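Local coordinates for protein B-agarase (PDB 5Z6P) that is an agarase of glycoside hydrolase family 50, an enzyme that probably cleaves the beta-galactosidic linkages of agarose, at residues S688-E691 with R692-F696. Numbering follows the deposited sequence.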
loop_
_atom_site.group_PDB
_atom_site.type_symbol
_atom_site.label_atom_id
_atom_site.label_comp_id
_atom_site.label_asym_id
_atom_site.label_seq_id
_atom_site.Cartn_x
_atom_site.Cartn_y
_atom_site.Cartn_z
ATOM N N SER A 688 5.355 -17.089 6.973
ATOM C CA SER A 688 6.230 -17.871 6.118
ATOM C C SER A 688 5.865 -17.639 4.667
ATOM O O SER A 688 4.775 -17.153 4.394
ATOM C CB SER A 688 6.080 -19.346 6.439
ATOM O OG SER A 688 4.846 -19.793 5.911
ATOM N N GLN A 689 6.749 -18.033 3.751
ATOM C CA GLN A 689 6.450 -17.989 2.321
ATOM C C GLN A 689 5.203 -18.803 1.992
ATOM O O GLN A 689 4.396 -18.416 1.156
ATOM C CB GLN A 689 7.632 -18.492 1.487
ATOM C CG GLN A 689 8.873 -17.574 1.514
ATOM C CD GLN A 689 8.498 -16.124 1.245
ATOM O OE1 GLN A 689 7.881 -15.803 0.223
ATOM N NE2 GLN A 689 8.829 -15.255 2.181
ATOM N N GLN A 690 5.055 -19.945 2.641
ATOM C CA GLN A 690 3.902 -20.790 2.373
ATOM C C GLN A 690 2.612 -20.055 2.733
ATOM O O GLN A 690 1.637 -20.116 1.995
ATOM C CB GLN A 690 4.000 -22.113 3.136
ATOM C CG GLN A 690 2.900 -23.092 2.801
ATOM C CD GLN A 690 2.894 -24.310 3.713
ATOM O OE1 GLN A 690 3.606 -24.357 4.704
ATOM N NE2 GLN A 690 2.081 -25.303 3.371
ATOM N N GLU A 691 2.618 -19.356 3.860
ATOM C CA GLU A 691 1.426 -18.660 4.295
ATOM C C GLU A 691 1.114 -17.431 3.424
ATOM O O GLU A 691 -0.036 -17.013 3.337
ATOM C CB GLU A 691 1.534 -18.253 5.756
ATOM C CG GLU A 691 0.189 -17.736 6.285
ATOM C CD GLU A 691 0.129 -17.582 7.791
ATOM O OE1 GLU A 691 0.889 -16.771 8.369
ATOM O OE2 GLU A 691 -0.708 -18.271 8.391
ATOM N N ARG A 692 2.138 -16.867 2.788
ATOM C CA ARG A 692 1.943 -15.763 1.859
ATOM C C ARG A 692 0.984 -16.161 0.744
ATOM O O ARG A 692 0.050 -15.429 0.414
ATOM C CB ARG A 692 3.270 -15.320 1.250
ATOM C CG ARG A 692 4.174 -14.500 2.162
ATOM C CD ARG A 692 5.399 -13.993 1.379
ATOM N NE ARG A 692 5.004 -13.025 0.356
ATOM C CZ ARG A 692 5.618 -12.845 -0.808
ATOM N NH1 ARG A 692 6.682 -13.584 -1.138
ATOM N NH2 ARG A 692 5.154 -11.931 -1.656
ATOM N N GLY A 693 1.261 -17.318 0.156
ATOM C CA GLY A 693 0.437 -17.890 -0.879
ATOM C C GLY A 693 -0.964 -18.199 -0.356
ATOM O O GLY A 693 -1.937 -17.879 -1.016
ATOM N N GLN A 694 -1.064 -18.792 0.829
ATOM C CA GLN A 694 -2.379 -19.051 1.437
ATOM C C GLN A 694 -3.169 -17.748 1.606
ATOM O O GLN A 694 -4.367 -17.678 1.300
ATOM C CB GLN A 694 -2.242 -19.749 2.797
ATOM C CG GLN A 694 -1.832 -21.232 2.740
ATOM C CD GLN A 694 -1.354 -21.772 4.093
ATOM O OE1 GLN A 694 -0.916 -21.018 4.960
ATOM N NE2 GLN A 694 -1.425 -23.083 4.267
ATOM N N MET A 695 -2.504 -16.712 2.087
ATOM C CA MET A 695 -3.217 -15.472 2.321
ATOM C C MET A 695 -3.585 -14.800 1.004
ATOM O O MET A 695 -4.618 -14.150 0.921
ATOM C CB MET A 695 -2.399 -14.545 3.221
ATOM C CG MET A 695 -2.257 -15.119 4.632
ATOM S SD MET A 695 -1.311 -14.100 5.770
ATOM C CE MET A 695 -2.507 -12.795 6.109
ATOM N N PHE A 696 -2.750 -14.965 -0.020
ATOM C CA PHE A 696 -3.068 -14.462 -1.351
ATOM C C PHE A 696 -4.396 -15.078 -1.811
ATOM O O PHE A 696 -5.288 -14.380 -2.300
ATOM C CB PHE A 696 -1.956 -14.787 -2.351
ATOM C CG PHE A 696 -2.270 -14.390 -3.773
ATOM C CD1 PHE A 696 -2.998 -15.236 -4.605
ATOM C CD2 PHE A 696 -1.818 -13.179 -4.283
ATOM C CE1 PHE A 696 -3.291 -14.878 -5.904
ATOM C CE2 PHE A 696 -2.104 -12.805 -5.590
ATOM C CZ PHE A 696 -2.853 -13.655 -6.405
#
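Arg692 and Gln689 run side by side at the N-terminal end of helix 689-704, whose first turn is closed by an N-cap: Ser688 OG accepts from Glu691 N at 3.1 Å. Arg692 donates its backbone N-H to Ser688 O, starting the i-to-i+4 pattern, and its NH1 reaches Gln689 OE1 at 2.9 Å. This second bond is nearly straight (163°), uses a lone pair of the amide oxygen and lies in the guanidinium plane. Gln689 gets there by a bend at chi2 (-49°) that folds its amide back beside Arg692 CD; its NE2 is taken by Asp675 and Asn733. Arg692 NE donates to Phe671 O and NH2 to Gly735 O and Tyr714 OH, and Tyr744 adds a cation-pi contact, so the buried arginine ties the helix start to the surrounding loops and to strand 709-714. Gly693 N continues with a long, weak bond to Gln689 O. The Gln694 and Glu691 side chains cross at about a right angle, and Gln694 OE1 lies 3.4 Å from Glu691 CA. On an extended chain, Glu691 OE1 bonds to Ser108 OG and Cys687 N. Met695 N donates to Glu691 O at 2.8 Å, and Met695 CG packs 3.9 Å from Glu691 CG.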